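Local coordinates for protein inactive glucansucrase (PDB 5JBD) that is of unspecified function but belongs to glycosyl hydrolase family 70, whose members are built round a TIM-type barrel, and holds a bound calcium ion, at residues Q142-A145 with G149-K152; Q252-N257 with V831-W836. All blocks are in the same frame, centred on the assembly; numbering follows the deposited sequence.

Interaction 1 comes first along the chain and is closed before interaction 2 opens. Their centres lie about 46 Å apart and their nearest atoms about 27 Å; they lie on different helices and share no residue. Interaction 1 is a local turn between helices 126-147 and 151-162, at the surface and about 44 Å from the centre of the chain. Interaction 2 is buried and joins helix 249-263 to a loop 574 residues later. Helix 249-263 follows strand 242-244 and that loop precedes strand 841-845, two neighbours in one antiparallel sheet. One contact therefore shapes the turn between two consecutive helices, while the other unites distant parts of the sequence, as in family 70 proteins whose domains are assembled from separate chain segments.

Interaction 1 of 2, residues Q142-A145 with G149-K152; sequences QSIA and GTSK
Ile-144 and Thr-150 lean against each other at an oblique angle, methyl to methyl, with Gly-149, just before Thr-150, bonded to the backbone of Ile-144. The meeting is between branch ends: Ile-144 CD1 lies 4.1 Å from Thr-150 CG2, and Ile-144 CG2 is nearly as near to that same methyl. Thr-150 can offer its methyl because its chi1 of 52° sets OG1 between the backbone N and the carbonyl carbon, leaving CG2 beside the N. A β-branched threonine suits the spot, giving an apolar face to isoleucine while keeping a hydroxyl. It occupies the N-cap position of the next helix, although its side chain makes no capping bond. The same Ile-144 CG2 also rests 3.7 Å from the carbonyl oxygen Gly-149 O.

The backbone closes the turn. Gly-149 N donates to Ile-144 O at 3.1 Å, with an N-H...O angle of 160°, so the bond is fairly straight. It links residues five positions apart in sequence and occupies a carbonyl near the end of its helix. Glycine fits here because its phi of 161°, with a fully extended psi, is unfavourable for residues that carry a side chain.

The contact thus forms the turn between two consecutive helices, where helix 126-147 ends and helix 151-162 begins. Both Ile-144 and Thr-150 also touch Arg-80 of the short strand 80-81, which ties the turn to an earlier part of the chain.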
loop_
_atom_site.group_PDB
_atom_site.type_symbol
_atom_site.label_atom_id
_atom_site.label_comp_id
_atom_site.label_asym_id
_atom_site.label_seq_id
_atom_site.Cartn_x
_atom_site.Cartn_y
_atom_site.Cartn_z
ATOM N N GLN A 142 14.582 -15.036 44.651
ATOM C CA GLN A 142 13.845 -16.170 45.216
ATOM C C GLN A 142 12.831 -16.721 44.211
ATOM O O GLN A 142 12.710 -17.940 44.060
ATOM C CB GLN A 142 13.133 -15.775 46.493
ATOM C CG GLN A 142 14.048 -15.483 47.653
ATOM C CD GLN A 142 13.310 -14.652 48.705
ATOM O OE1 GLN A 142 12.065 -14.623 48.746
ATOM N NE2 GLN A 142 14.062 -13.930 49.517
ATOM N N SER A 143 12.126 -15.825 43.518
ATOM C CA SER A 143 11.159 -16.224 42.496
ATOM C C SER A 143 11.821 -16.912 41.289
ATOM O O SER A 143 11.335 -17.939 40.828
ATOM C CB SER A 143 10.304 -15.023 42.063
ATOM O OG SER A 143 9.356 -15.385 41.073
ATOM N N ILE A 144 12.944 -16.378 40.822
ATOM C CA ILE A 144 13.731 -17.006 39.751
ATOM C C ILE A 144 14.145 -18.437 40.144
ATOM O O ILE A 144 14.038 -19.350 39.331
ATOM C CB ILE A 144 14.989 -16.162 39.394
ATOM C CG1 ILE A 144 14.582 -14.835 38.746
ATOM C CG2 ILE A 144 15.929 -16.924 38.456
ATOM C CD1 ILE A 144 15.692 -13.806 38.657
ATOM N N ALA A 145 14.608 -18.610 41.384
ATOM C CA ALA A 145 14.999 -19.931 41.917
ATOM C C ALA A 145 13.824 -20.912 41.991
ATOM O O ALA A 145 13.965 -22.076 41.614
ATOM C CB ALA A 145 15.630 -19.793 43.283
ATOM N N GLY A 149 14.297 -20.305 36.408
ATOM C CA GLY A 149 14.491 -19.482 35.214
ATOM C C GLY A 149 13.858 -18.110 35.284
ATOM O O GLY A 149 13.141 -17.790 36.226
ATOM N N THR A 150 14.120 -17.316 34.257
ATOM C CA THR A 150 13.721 -15.910 34.198
ATOM C C THR A 150 12.515 -15.635 33.274
ATOM O O THR A 150 12.219 -14.474 32.960
ATOM C CB THR A 150 14.912 -15.059 33.705
ATOM O OG1 THR A 150 15.422 -15.609 32.486
ATOM C CG2 THR A 150 16.012 -15.036 34.737
ATOM N N SER A 151 11.813 -16.680 32.837
ATOM C CA SER A 151 10.760 -16.510 31.827
ATOM C C SER A 151 9.534 -15.762 32.397
ATOM O O SER A 151 9.002 -14.851 31.747
ATOM C CB SER A 151 10.397 -17.890 31.239
ATOM O OG SER A 151 9.573 -17.754 30.090
ATOM N N LYS A 152 9.130 -16.094 33.629
ATOM C CA LYS A 152 8.076 -15.335 34.311
ATOM C C LYS A 152 8.496 -13.866 34.505
ATOM O O LYS A 152 7.733 -12.956 34.187
ATOM C CB LYS A 152 7.716 -15.958 35.664
ATOM C CG LYS A 152 6.442 -15.377 36.283
ATOM C CD LYS A 152 6.227 -15.866 37.711
ATOM C CE LYS A 152 4.998 -15.215 38.345
ATOM N NZ LYS A 152 5.153 -13.752 38.598
#

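Interaction 2 of 2, residues Q252-N257 with V831-W836; sequences QAENLN and VRINKW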
loop_
_atom_site.group_PDB
_atom_site.type_symbol
_atom_site.label_atom_id
_atom_site.label_comp_id
_atom_site.label_asym_id
_atom_site.label_seq_id
_atom_site.Cartn_x
_atom_site.Cartn_y
_atom_site.Cartn_z
ATOM N N GLN A 252 18.505 5.706 -5.394
ATOM C CA GLN A 252 17.983 5.844 -6.766
ATOM C C GLN A 252 18.613 4.792 -7.676
ATOM O O GLN A 252 17.910 4.180 -8.480
ATOM C CB GLN A 252 18.195 7.257 -7.303
ATOM C CG GLN A 252 17.334 8.284 -6.582
ATOM C CD GLN A 252 17.490 9.695 -7.110
ATOM O OE1 GLN A 252 18.336 9.983 -7.960
ATOM N NE2 GLN A 252 16.653 10.592 -6.609
ATOM N N ALA A 253 19.925 4.548 -7.512
ATOM C CA ALA A 253 20.589 3.475 -8.245
ATOM C C ALA A 253 20.038 2.099 -7.852
ATOM O O ALA A 253 19.811 1.254 -8.720
ATOM C CB ALA A 253 22.102 3.536 -8.048
ATOM N N GLU A 254 19.796 1.874 -6.563
ATOM C CA GLU A 254 19.189 0.607 -6.109
ATOM C C GLU A 254 17.787 0.340 -6.701
ATOM O O GLU A 254 17.456 -0.811 -7.008
ATOM C CB GLU A 254 19.200 0.499 -4.563
ATOM C CG GLU A 254 18.411 -0.660 -3.935
ATOM C CD GLU A 254 18.796 -2.053 -4.423
ATOM O OE1 GLU A 254 19.888 -2.234 -5.009
ATOM O OE2 GLU A 254 17.985 -2.987 -4.208
ATOM N N ASN A 255 16.977 1.380 -6.888
ATOM C CA ASN A 255 15.658 1.203 -7.544
ATOM C C ASN A 255 15.808 0.695 -8.982
ATOM O O ASN A 255 15.047 -0.190 -9.414
ATOM C CB ASN A 255 14.839 2.501 -7.533
ATOM C CG ASN A 255 14.416 2.917 -6.139
ATOM O OD1 ASN A 255 14.201 2.076 -5.248
ATOM N ND2 ASN A 255 14.292 4.223 -5.941
ATOM N N LEU A 256 16.806 1.231 -9.695
ATOM C CA LEU A 256 17.127 0.786 -11.049
ATOM C C LEU A 256 17.526 -0.683 -11.056
ATOM O O LEU A 256 17.051 -1.442 -11.906
ATOM C CB LEU A 256 18.225 1.653 -11.680
ATOM C CG LEU A 256 17.854 3.110 -11.919
ATOM C CD1 LEU A 256 19.060 3.907 -12.368
ATOM C CD2 LEU A 256 16.745 3.222 -12.947
ATOM N N ASN A 257 18.373 -1.073 -10.104
ATOM C CA ASN A 257 18.728 -2.484 -9.873
ATOM C C ASN A 257 17.491 -3.358 -9.688
ATOM O O ASN A 257 17.367 -4.413 -10.306
ATOM C CB ASN A 257 19.626 -2.616 -8.634
ATOM C CG ASN A 257 20.327 -3.952 -8.571
ATOM O OD1 ASN A 257 21.368 -4.141 -9.203
ATOM N ND2 ASN A 257 19.765 -4.889 -7.814
ATOM N N VAL A 831 28.021 2.353 -4.677
ATOM C CA VAL A 831 27.707 1.770 -3.382
ATOM C C VAL A 831 26.536 0.820 -3.589
ATOM O O VAL A 831 25.542 1.189 -4.237
ATOM C CB VAL A 831 27.335 2.865 -2.348
ATOM C CG1 VAL A 831 26.866 2.246 -1.037
ATOM C CG2 VAL A 831 28.513 3.797 -2.119
ATOM N N ARG A 832 26.667 -0.399 -3.078
ATOM C CA ARG A 832 25.599 -1.387 -3.132
ATOM C C ARG A 832 24.849 -1.388 -1.809
ATOM O O ARG A 832 25.467 -1.412 -0.741
ATOM C CB ARG A 832 26.159 -2.780 -3.405
ATOM C CG ARG A 832 26.769 -2.927 -4.798
ATOM C CD ARG A 832 27.287 -4.334 -5.062
ATOM N NE ARG A 832 26.270 -5.386 -4.869
ATOM C CZ ARG A 832 26.487 -6.692 -5.070
ATOM N NH1 ARG A 832 27.686 -7.138 -5.474
ATOM N NH2 ARG A 832 25.501 -7.568 -4.870
ATOM N N ILE A 833 23.519 -1.365 -1.876
ATOM C CA ILE A 833 22.702 -1.525 -0.670
ATOM C C ILE A 833 22.484 -3.027 -0.402
ATOM O O ILE A 833 21.590 -3.648 -0.980
ATOM C CB ILE A 833 21.354 -0.775 -0.776
ATOM C CG1 ILE A 833 21.621 0.723 -0.970
ATOM C CG2 ILE A 833 20.524 -1.022 0.481
ATOM C CD1 ILE A 833 20.379 1.592 -1.107
ATOM N N ASN A 834 23.319 -3.595 0.470
ATOM C CA ASN A 834 23.179 -4.995 0.888
ATOM C C ASN A 834 22.253 -5.136 2.090
ATOM O O ASN A 834 21.771 -6.239 2.382
ATOM C CB ASN A 834 24.548 -5.609 1.199
ATOM C CG ASN A 834 25.235 -4.954 2.387
ATOM O OD1 ASN A 834 25.526 -3.764 2.370
ATOM N ND2 ASN A 834 25.491 -5.738 3.429
ATOM N N LYS A 835 22.037 -4.024 2.793
ATOM C CA LYS A 835 21.261 -4.006 4.019
ATOM C C LYS A 835 20.687 -2.613 4.218
ATOM O O LYS A 835 21.422 -1.647 4.111
ATOM C CB LYS A 835 22.186 -4.339 5.183
ATOM C CG LYS A 835 21.500 -4.409 6.535
ATOM C CD LYS A 835 22.418 -4.953 7.641
ATOM C CE LYS A 835 22.560 -6.479 7.631
ATOM N NZ LYS A 835 21.301 -7.264 7.362
ATOM N N TRP A 836 19.386 -2.515 4.494
ATOM C CA TRP A 836 18.733 -1.222 4.763
ATOM C C TRP A 836 19.043 -0.781 6.188
ATOM O O TRP A 836 19.159 -1.606 7.087
ATOM C CB TRP A 836 17.201 -1.292 4.538
ATOM C CG TRP A 836 16.842 -1.588 3.110
ATOM C CD1 TRP A 836 16.555 -2.808 2.571
ATOM C CD2 TRP A 836 16.774 -0.648 2.035
ATOM N NE1 TRP A 836 16.322 -2.688 1.223
ATOM C CE2 TRP A 836 16.441 -1.372 0.866
ATOM C CE3 TRP A 836 16.972 0.734 1.945
ATOM C CZ2 TRP A 836 16.280 -0.748 -0.386
ATOM C CZ3 TRP A 836 16.816 1.360 0.698
ATOM C CH2 TRP A 836 16.479 0.616 -0.449
HETATM O O HOH W 1 22.319 -1.248 -4.351
#
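Glu-254 and Ile-833 mark the closest backbone approach, their CA atoms 6.8 Å apart. Residues 252-257 form regular helix, whereas residues 831-836 run as an irregular loop past its side. No direct hydrogen bond crosses between them, so side chains and one water make the join.

Ile-833 points toward the helix, and its CD1 reaches 3.8 Å from Glu-254 CB. Glu-254 CG, anti to the backbone N (chi1 171°), lies 4.1 Å from Trp-836 CZ2. Glu-254 CB thus meets Ile-833, and CG touches both Ile-833 and the indole. Within the loop, Ile-833 CG2 sits 4.0 Å above the plane of the Trp-836 ring, over its centre, so the branched isoleucine fills two places at once: one methyl on the indole, the other on the glutamate.

Between its two methylenes the glutamate chain bends (chi2 56°), turning the carboxylate aside, and the carboxylate plane stands 73° from that of the indole. A water donates to Glu-254 OE1 at 2.7 Å and accepts from Ile-833 N at 2.8 Å, satisfying a buried backbone N-H. OE2 is bonded to Tyr-713 OH and Gln-797 NE2, and the same Gln-797 amide group also binds Ile-833 O.

Glutamate suits this interior site because it combines an oily stem with a polar head. The donors at both oxygens would probably favour its ionised form, and the shared water and Gln-797 couple that head to the loop backbone, joining helix 249-263 to a segment hundreds of residues away.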